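Local coordinates for protein lipoteichoic acid primase (Listeria monocytogenes, PDB 4UOP) that is a sulfatase-family enzyme whose extracellular catalytic domain holds a magnesium ion, at residues B[40-46]-B[365-370]; B[98-103]-B[335-341]; B[119-123]-B[372-376]. All blocks are in the same frame, centred on the assembly; numbering follows the deposited sequence.

Contact 2 lies in the large mixed sheet; contacts 1 and 3 involve the chain on the two sides of Val-371, leading into and out of strand 371-373. The Val-103 side chain of contact 2 is about 8 Å from the magnesium ion, which Glu-66, Thr-108, Asp-284 and His-285 bind; the Pro-121 side chain of contact 3 is about 13 Å from it. Gln-101 of contact 2 also touches His-285. Contact 1 sits beside contact 2, with centres about 14 Å apart, and Asn-369 ND2 reaches Val-335 O at 2.9 Å. Contacts 2 and 3 have centres about 12 Å apart, and Ile-339 CD1 meets Phe-120 CZ at 3.5 Å.

Contact 1: B[40-46]-B[365-370]; sequences IKGVSVK and NSSNNY
Asn-368 OD1 accepts two hydrogen bonds, one from Ser-44 N and one from a water. Ser-44 N stands 3.3 Å from Asn-368 OD1, in the amide plane and on a lone pair. The water oxygen is 3.1 Å from Asn-368 OD1. The same water oxygen lies 2.8 Å from both Ser-44 O, to which it donates, and Ser-367 N, from which it accepts. Asn-368 has chi1 of 57°, with CG between the backbone N and the carbonyl carbon, and this brings the amide to the facing loop. Segment 40-46 takes in the end of helix 34-41, where Gly-42 leaves helical geometry with positive phi. Segment 365-370 is the loop leading into strand 371-373. The two run in nearly opposite directions without forming a regular ladder. At the helix end, Tyr-370 OH donates to Lys-41 O at 2.6 Å, in the carbonyl plane and on a lone pair. Val-43 CG2 packs obliquely against the same ring, 3.7 Å from Tyr-370 CE1. The Lys-41 amine turns mainly to Thr-361 OG1 and Phe-359 O. At the other end, Lys-46 N donates to Asn-365 O at 2.9 Å, with 163° at the hydrogen.

Contact 2: B[98-103]-B[335-341]; sequences QFFQTV and VGGEIDI
The Phe-99 ring lies flat against the backbone of Gly-336 and Gly-337. Gly-336 O and Gly-337 N sit over one face, both offset toward the rim. Gly-337 CA makes a CH-pi contact with that face, 4.2 Å from the centroid of the Phe-99 ring. Gly-336 has no side chain to hold the ring off; the bare CA of Gly-337 lets Thr-102 CG2 come near on the other side of the sheet. Phe-99 has CG anti to its own backbone N (chi1 -165°), which leads the ring across the neighbouring strand. Ile-341 CG1 meets Phe-99 CZ obliquely at 3.8 Å, and the ring also stacks with Phe-319. The Phe-100 ring is turned to the other side of the sheet. Val-335 CG1 lies at its edge, 4.2 Å from Phe-100 CE2, and Phe-383 stacks with it. The two strands are parallel neighbours in the large mixed sheet of the sulfatase fold. Phe-100 N donates to Gly-336 O at 2.8 Å; the flanking backbone bonds are weak. Beyond the strands, Thr-102 N points almost straight at Glu-338 OE1, at 3.0 Å and 171°. It meets the anti side of the carboxylate, 31° out of its plane. Asp-340 OD2 takes Gly-337 N at 2.7 Å, and Thr-361 N binds Asp-340 OD1. Both carboxylates are buried, so these backbone N-H groups probably help to stabilise their charged form.

Contact 3: B[119-123]-B[372-376]; sequences TFPSG and PERYT
Arg-374 lays its guanidinium over the backbone of the 119-123 loop, and this is the tight part of the contact. Gly-123 N sits over the centre of one guanidinium face, 3.5 Å from Arg-374 CZ. Ser-122 C lies over the same face, so the flat group rests on the Ser-122/Gly-123 peptide. Near the guanidinium edge, Arg-374 NH1 donates to Pro-121 O at 2.8 Å. The bond is bent, with 147° at the hydrogen, and the oxygen lies 21° out of the guanidinium plane. Arg-374 CD also touches, 3.3 Å from Pro-121 O. A bend in the arginine chain at chi3 (-43°) turns the head group over the loop. At the Phe-120 end, two buried side chains, Phe-120 and Pro-372, cross at about a right angle. Phe-120 CZ is 3.8 Å from Pro-372 CG, which comes at the ring obliquely. Ile-339 and Phe-359 from loops, and Leu-425 from helix 412-433, pack against the same phenylalanine.

The N side of Gly-123 belongs to the tight part, but its carbonyl side is looser. There Gly-123 O lies at the edge of the partly exposed tyrosine ring, 3.6 Å from Tyr-375 CD1, in a plain van der Waals contact. Tyr-375 also packs on Pro-226 of the second subunit, so this end borders the subunit interface. The contact joins the loop after helix 107-117 to the chain leaving strand 371-373, at the edge of the small antiparallel sheet. Two acids complete the arginine site: Glu-379 bridges to NE and Asp-429 to NH2. Each guanidinium nitrogen therefore has a partner, and the buried positive charge is probably well compensated, while the loop itself contributes a neutral carbonyl.

Contact 1: B[40-46]-B[365-370]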
loop_
_atom_site.group_PDB
_atom_site.type_symbol
_atom_site.label_atom_id
_atom_site.label_comp_id
_atom_site.label_asym_id
_atom_site.label_seq_id
_atom_site.Cartn_x
_atom_site.Cartn_y
_atom_site.Cartn_z
ATOM N N ILE B 40 -14.000 -16.229 16.079
ATOM C CA ILE B 40 -14.242 -15.550 14.803
ATOM C C ILE B 40 -13.591 -16.309 13.634
ATOM O O ILE B 40 -14.226 -16.517 12.600
ATOM C CB ILE B 40 -13.757 -14.085 14.838
ATOM C CG1 ILE B 40 -14.654 -13.258 15.772
ATOM C CG2 ILE B 40 -13.760 -13.477 13.440
ATOM C CD1 ILE B 40 -14.056 -11.932 16.180
ATOM N N LYS B 41 -12.343 -16.745 13.811
ATOM C CA LYS B 41 -11.645 -17.488 12.757
ATOM C C LYS B 41 -12.347 -18.809 12.462
ATOM O O LYS B 41 -12.446 -19.222 11.319
ATOM C CB LYS B 41 -10.179 -17.735 13.121
ATOM C CG LYS B 41 -9.362 -18.271 11.940
ATOM C CD LYS B 41 -7.874 -18.234 12.212
ATOM C CE LYS B 41 -7.054 -18.564 10.961
ATOM N NZ LYS B 41 -5.594 -18.606 11.290
ATOM N N GLY B 42 -12.852 -19.457 13.506
ATOM C CA GLY B 42 -13.671 -20.638 13.345
ATOM C C GLY B 42 -12.928 -21.880 12.908
ATOM O O GLY B 42 -13.538 -22.789 12.378
ATOM N N VAL B 43 -11.611 -21.924 13.111
ATOM C CA VAL B 43 -10.843 -23.119 12.774
ATOM C C VAL B 43 -10.767 -23.991 14.020
ATOM O O VAL B 43 -10.455 -23.501 15.094
ATOM C CB VAL B 43 -9.421 -22.768 12.287
ATOM C CG1 VAL B 43 -8.592 -24.024 12.120
ATOM C CG2 VAL B 43 -9.503 -22.013 10.975
ATOM N N SER B 44 -11.051 -25.278 13.870
ATOM C CA SER B 44 -11.108 -26.169 15.012
ATOM C C SER B 44 -9.687 -26.637 15.347
ATOM O O SER B 44 -9.013 -27.226 14.500
ATOM C CB SER B 44 -12.033 -27.353 14.702
ATOM O OG SER B 44 -12.113 -28.235 15.805
ATOM N N VAL B 45 -9.249 -26.373 16.577
ATOM C CA VAL B 45 -7.913 -26.757 17.040
ATOM C C VAL B 45 -8.038 -27.736 18.200
ATOM O O VAL B 45 -8.783 -27.491 19.126
ATOM C CB VAL B 45 -7.107 -25.526 17.498
ATOM C CG1 VAL B 45 -5.657 -25.892 17.813
ATOM C CG2 VAL B 45 -7.153 -24.447 16.434
ATOM N N LYS B 46 -7.295 -28.832 18.155
ATOM C CA LYS B 46 -7.396 -29.860 19.199
ATOM C C LYS B 46 -7.135 -29.284 20.588
ATOM O O LYS B 46 -6.128 -28.623 20.798
ATOM C CB LYS B 46 -6.413 -30.993 18.924
ATOM C CG LYS B 46 -6.679 -31.748 17.636
ATOM C CD LYS B 46 -5.770 -32.962 17.494
ATOM C CE LYS B 46 -6.059 -34.011 18.555
ATOM N NZ LYS B 46 -5.537 -35.351 18.164
ATOM N N ASN B 365 -2.294 -28.962 14.638
ATOM C CA ASN B 365 -3.441 -29.406 15.436
ATOM C C ASN B 365 -4.785 -28.928 14.916
ATOM O O ASN B 365 -5.765 -28.850 15.652
ATOM C CB ASN B 365 -3.233 -29.008 16.884
ATOM C CG ASN B 365 -2.321 -29.963 17.587
ATOM O OD1 ASN B 365 -2.679 -31.119 17.806
ATOM N ND2 ASN B 365 -1.104 -29.521 17.880
ATOM N N SER B 366 -4.827 -28.655 13.632
ATOM C CA SER B 366 -6.067 -28.304 12.960
ATOM C C SER B 366 -6.025 -28.919 11.587
ATOM O O SER B 366 -4.967 -29.355 11.117
ATOM C CB SER B 366 -6.219 -26.786 12.892
ATOM O OG SER B 366 -5.106 -26.185 12.256
ATOM N N SER B 367 -7.181 -29.007 10.948
ATOM C CA SER B 367 -7.256 -29.573 9.610
ATOM C C SER B 367 -8.006 -28.704 8.626
ATOM O O SER B 367 -7.977 -29.009 7.441
ATOM C CB SER B 367 -7.881 -30.968 9.642
ATOM O OG SER B 367 -6.925 -31.909 10.099
ATOM N N ASN B 368 -8.635 -27.631 9.095
ATOM C CA ASN B 368 -9.459 -26.780 8.249
ATOM C C ASN B 368 -8.987 -25.328 8.282
ATOM O O ASN B 368 -9.775 -24.404 8.140
ATOM C CB ASN B 368 -10.949 -26.888 8.650
ATOM C CG ASN B 368 -11.202 -26.549 10.118
ATOM O OD1 ASN B 368 -10.287 -26.563 10.946
ATOM N ND2 ASN B 368 -12.464 -26.273 10.451
ATOM N N ASN B 369 -7.686 -25.122 8.470
ATOM C CA ASN B 369 -7.146 -23.761 8.514
ATOM C C ASN B 369 -7.305 -23.070 7.156
ATOM O O ASN B 369 -7.436 -23.728 6.124
ATOM C CB ASN B 369 -5.687 -23.783 8.967
ATOM C CG ASN B 369 -5.152 -22.407 9.303
ATOM O OD1 ASN B 369 -5.867 -21.546 9.810
ATOM N ND2 ASN B 369 -3.875 -22.201 9.031
ATOM N N TYR B 370 -7.382 -21.747 7.176
ATOM C CA TYR B 370 -7.390 -20.968 5.949
ATOM C C TYR B 370 -6.610 -19.690 6.180
ATOM O O TYR B 370 -6.335 -19.331 7.315
ATOM C CB TYR B 370 -8.822 -20.679 5.484
ATOM C CG TYR B 370 -9.645 -19.891 6.461
ATOM C CD1 TYR B 370 -10.302 -20.527 7.507
ATOM C CD2 TYR B 370 -9.772 -18.518 6.341
ATOM C CE1 TYR B 370 -11.038 -19.816 8.416
ATOM C CE2 TYR B 370 -10.529 -17.795 7.251
ATOM C CZ TYR B 370 -11.161 -18.458 8.278
ATOM O OH TYR B 370 -11.917 -17.762 9.187
HETATM O O HOH W 1 -9.467 -29.122 12.496
#

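Contact 2: B[98-103]-B[335-341]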
loop_
_atom_site.group_PDB
_atom_site.type_symbol
_atom_site.label_atom_id
_atom_site.label_comp_id
_atom_site.label_asym_id
_atom_site.label_seq_id
_atom_site.Cartn_x
_atom_site.Cartn_y
_atom_site.Cartn_z
ATOM N N GLN B 98 1.610 -26.138 0.599
ATOM C CA GLN B 98 0.513 -25.173 0.594
ATOM C C GLN B 98 0.654 -24.235 1.779
ATOM O O GLN B 98 -0.197 -24.162 2.676
ATOM C CB GLN B 98 -0.840 -25.877 0.649
ATOM C CG GLN B 98 -1.178 -26.706 -0.564
ATOM C CD GLN B 98 -2.589 -27.275 -0.502
ATOM O OE1 GLN B 98 -3.096 -27.605 0.569
ATOM N NE2 GLN B 98 -3.212 -27.421 -1.661
ATOM N N PHE B 99 1.779 -23.543 1.815
ATOM C CA PHE B 99 2.039 -22.577 2.854
ATOM C C PHE B 99 2.146 -21.233 2.176
ATOM O O PHE B 99 2.840 -21.105 1.160
ATOM C CB PHE B 99 3.318 -22.937 3.600
ATOM C CG PHE B 99 3.473 -22.221 4.898
ATOM C CD1 PHE B 99 2.924 -22.752 6.060
ATOM C CD2 PHE B 99 4.141 -21.015 4.971
ATOM C CE1 PHE B 99 3.038 -22.084 7.262
ATOM C CE2 PHE B 99 4.278 -20.349 6.188
ATOM C CZ PHE B 99 3.708 -20.883 7.329
ATOM N N PHE B 100 1.446 -20.231 2.707
ATOM C CA PHE B 100 1.269 -18.972 1.982
ATOM C C PHE B 100 1.868 -17.750 2.652
ATOM O O PHE B 100 1.896 -17.645 3.872
ATOM C CB PHE B 100 -0.212 -18.701 1.763
ATOM C CG PHE B 100 -0.902 -19.744 0.954
ATOM C CD1 PHE B 100 -0.844 -19.713 -0.436
ATOM C CD2 PHE B 100 -1.603 -20.781 1.571
ATOM C CE1 PHE B 100 -1.505 -20.669 -1.188
ATOM C CE2 PHE B 100 -2.256 -21.738 0.816
ATOM C CZ PHE B 100 -2.201 -21.689 -0.557
ATOM N N GLN B 101 2.376 -16.836 1.828
ATOM C CA GLN B 101 2.796 -15.528 2.296
ATOM C C GLN B 101 1.582 -14.748 2.817
ATOM O O GLN B 101 0.485 -14.891 2.294
ATOM C CB GLN B 101 3.440 -14.733 1.147
ATOM C CG GLN B 101 2.531 -14.469 -0.036
ATOM C CD GLN B 101 3.176 -13.612 -1.110
ATOM O OE1 GLN B 101 4.145 -14.022 -1.736
ATOM N NE2 GLN B 101 2.629 -12.423 -1.339
ATOM N N THR B 102 1.796 -13.939 3.843
ATOM C CA THR B 102 0.793 -13.029 4.348
ATOM C C THR B 102 1.463 -11.668 4.497
ATOM O O THR B 102 1.903 -11.299 5.594
ATOM C CB THR B 102 0.194 -13.499 5.702
ATOM O OG1 THR B 102 1.215 -13.667 6.696
ATOM C CG2 THR B 102 -0.551 -14.808 5.527
ATOM N N VAL B 103 1.578 -10.956 3.383
ATOM C CA VAL B 103 2.303 -9.691 3.356
ATOM C C VAL B 103 1.450 -8.615 2.727
ATOM O O VAL B 103 0.392 -8.900 2.176
ATOM C CB VAL B 103 3.672 -9.805 2.634
ATOM C CG1 VAL B 103 4.557 -10.836 3.315
ATOM C CG2 VAL B 103 3.517 -10.145 1.166
ATOM N N VAL B 335 -3.248 -26.258 5.534
ATOM C CA VAL B 335 -2.620 -25.035 5.044
ATOM C C VAL B 335 -2.213 -24.116 6.168
ATOM O O VAL B 335 -2.741 -24.177 7.280
ATOM C CB VAL B 335 -3.483 -24.224 4.050
ATOM C CG1 VAL B 335 -3.795 -25.062 2.841
ATOM C CG2 VAL B 335 -4.749 -23.681 4.712
ATOM N N GLY B 336 -1.270 -23.238 5.854
ATOM C CA GLY B 336 -0.809 -22.255 6.793
ATOM C C GLY B 336 -0.280 -21.035 6.086
ATOM O O GLY B 336 -0.048 -21.052 4.871
ATOM N N GLY B 337 -0.108 -19.976 6.862
ATOM C CA GLY B 337 0.540 -18.755 6.412
ATOM C C GLY B 337 1.515 -18.268 7.453
ATOM O O GLY B 337 1.634 -18.855 8.542
ATOM N N GLU B 338 2.240 -17.202 7.127
ATOM C CA GLU B 338 3.269 -16.713 8.034
ATOM C C GLU B 338 2.708 -16.382 9.434
ATOM O O GLU B 338 3.378 -16.607 10.417
ATOM C CB GLU B 338 4.018 -15.537 7.428
ATOM C CG GLU B 338 5.048 -16.021 6.410
ATOM C CD GLU B 338 5.408 -15.014 5.337
ATOM O OE1 GLU B 338 4.562 -14.171 4.942
ATOM O OE2 GLU B 338 6.552 -15.112 4.851
ATOM N N ILE B 339 1.488 -15.884 9.503
ATOM C CA ILE B 339 0.868 -15.627 10.814
ATOM C C ILE B 339 0.707 -16.864 11.698
ATOM O O ILE B 339 0.480 -16.729 12.910
ATOM C CB ILE B 339 -0.512 -14.953 10.693
ATOM C CG1 ILE B 339 -1.459 -15.795 9.832
ATOM C CG2 ILE B 339 -0.363 -13.540 10.170
ATOM C CD1 ILE B 339 -2.909 -15.420 10.019
ATOM N N ASP B 340 0.760 -18.051 11.102
ATOM C CA ASP B 340 0.584 -19.311 11.831
ATOM C C ASP B 340 1.862 -19.878 12.451
ATOM O O ASP B 340 1.811 -20.848 13.199
ATOM C CB ASP B 340 -0.038 -20.359 10.906
ATOM C CG ASP B 340 -1.394 -19.914 10.345
ATOM O OD1 ASP B 340 -2.235 -19.448 11.157
ATOM O OD2 ASP B 340 -1.605 -19.992 9.106
ATOM N N ILE B 341 3.021 -19.292 12.128
ATOM C CA ILE B 341 4.274 -19.858 12.614
ATOM C C ILE B 341 4.381 -19.806 14.146
ATOM O O ILE B 341 4.771 -20.801 14.762
ATOM C CB ILE B 341 5.500 -19.236 11.909
ATOM C CG1 ILE B 341 5.493 -19.682 10.439
ATOM C CG2 ILE B 341 6.778 -19.669 12.614
ATOM C CD1 ILE B 341 6.587 -19.076 9.557
#

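Contact 3: B[119-123]-B[372-376]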
loop_
_atom_site.group_PDB
_atom_site.type_symbol
_atom_site.label_atom_id
_atom_site.label_comp_id
_atom_site.label_asym_id
_atom_site.label_seq_id
_atom_site.Cartn_x
_atom_site.Cartn_y
_atom_site.Cartn_z
ATOM N N THR B 119 -0.202 -11.322 13.984
ATOM C CA THR B 119 -1.269 -10.390 13.599
ATOM C C THR B 119 -1.033 -10.055 12.133
ATOM O O THR B 119 0.085 -10.224 11.625
ATOM C CB THR B 119 -1.273 -9.089 14.442
ATOM O OG1 THR B 119 -0.117 -8.292 14.155
ATOM C CG2 THR B 119 -1.308 -9.387 15.902
ATOM N N PHE B 120 -2.075 -9.568 11.465
ATOM C CA PHE B 120 -1.998 -9.275 10.035
ATOM C C PHE B 120 -1.246 -7.985 9.755
ATOM O O PHE B 120 -1.351 -7.011 10.504
ATOM C CB PHE B 120 -3.403 -9.213 9.426
ATOM C CG PHE B 120 -4.089 -10.541 9.372
ATOM C CD1 PHE B 120 -3.825 -11.425 8.348
ATOM C CD2 PHE B 120 -4.992 -10.914 10.367
ATOM C CE1 PHE B 120 -4.454 -12.658 8.298
ATOM C CE2 PHE B 120 -5.623 -12.149 10.330
ATOM C CZ PHE B 120 -5.359 -13.027 9.291
ATOM N N PRO B 121 -0.480 -7.960 8.657
ATOM C CA PRO B 121 0.064 -6.679 8.241
ATOM C C PRO B 121 -1.081 -5.779 7.816
ATOM O O PRO B 121 -2.166 -6.269 7.509
ATOM C CB PRO B 121 0.966 -7.033 7.062
ATOM C CG PRO B 121 0.453 -8.324 6.565
ATOM C CD PRO B 121 -0.165 -9.046 7.719
ATOM N N SER B 122 -0.860 -4.481 7.858
ATOM C CA SER B 122 -1.917 -3.530 7.546
ATOM C C SER B 122 -2.243 -3.505 6.057
ATOM O O SER B 122 -1.399 -3.850 5.218
ATOM C CB SER B 122 -1.518 -2.140 8.038
ATOM O OG SER B 122 -2.441 -1.165 7.628
ATOM N N GLY B 123 -3.474 -3.111 5.732
ATOM C CA GLY B 123 -3.861 -2.833 4.345
ATOM C C GLY B 123 -3.363 -1.464 3.884
ATOM O O GLY B 123 -3.358 -1.173 2.695
ATOM N N PRO B 372 -6.452 -15.672 5.251
ATOM C CA PRO B 372 -6.887 -14.404 4.677
ATOM C C PRO B 372 -5.744 -13.640 3.999
ATOM O O PRO B 372 -4.614 -13.675 4.488
ATOM C CB PRO B 372 -7.396 -13.629 5.892
ATOM C CG PRO B 372 -7.780 -14.683 6.866
ATOM C CD PRO B 372 -6.736 -15.735 6.696
ATOM N N GLU B 373 -6.059 -12.935 2.909
ATOM C CA GLU B 373 -5.084 -12.115 2.195
ATOM C C GLU B 373 -5.622 -10.717 1.991
ATOM O O GLU B 373 -6.827 -10.514 1.985
ATOM C CB GLU B 373 -4.763 -12.753 0.848
ATOM C CG GLU B 373 -4.125 -14.130 0.964
ATOM C CD GLU B 373 -2.680 -14.100 1.417
ATOM O OE1 GLU B 373 -2.057 -13.022 1.418
ATOM O OE2 GLU B 373 -2.154 -15.169 1.772
ATOM N N ARG B 374 -4.724 -9.749 1.829
ATOM C CA ARG B 374 -5.133 -8.375 1.579
ATOM C C ARG B 374 -4.113 -7.628 0.732
ATOM O O ARG B 374 -3.085 -8.186 0.344
ATOM C CB ARG B 374 -5.353 -7.641 2.908
ATOM C CG ARG B 374 -4.064 -7.237 3.614
ATOM C CD ARG B 374 -4.255 -6.916 5.094
ATOM N NE ARG B 374 -5.444 -6.103 5.362
ATOM C CZ ARG B 374 -5.755 -5.611 6.559
ATOM N NH1 ARG B 374 -4.959 -5.797 7.611
ATOM N NH2 ARG B 374 -6.870 -4.909 6.697
ATOM N N TYR B 375 -4.436 -6.372 0.438
ATOM C CA TYR B 375 -3.548 -5.438 -0.263
ATOM C C TYR B 375 -3.422 -5.717 -1.745
ATOM O O TYR B 375 -3.808 -4.889 -2.553
ATOM C CB TYR B 375 -2.177 -5.364 0.373
ATOM C CG TYR B 375 -1.338 -4.249 -0.189
ATOM C CD1 TYR B 375 -1.705 -2.921 0.005
ATOM C CD2 TYR B 375 -0.205 -4.520 -0.937
ATOM C CE1 TYR B 375 -0.934 -1.889 -0.498
ATOM C CE2 TYR B 375 0.576 -3.494 -1.446
ATOM C CZ TYR B 375 0.197 -2.189 -1.233
ATOM O OH TYR B 375 0.942 -1.159 -1.739
ATOM N N THR B 376 -2.869 -6.868 -2.109
ATOM C CA THR B 376 -2.815 -7.287 -3.497
ATOM C C THR B 376 -4.077 -8.062 -3.890
ATOM O O THR B 376 -4.294 -8.344 -5.064
ATOM C CB THR B 376 -1.580 -8.166 -3.763
ATOM O OG1 THR B 376 -1.590 -9.283 -2.872
ATOM C CG2 THR B 376 -0.303 -7.385 -3.552
#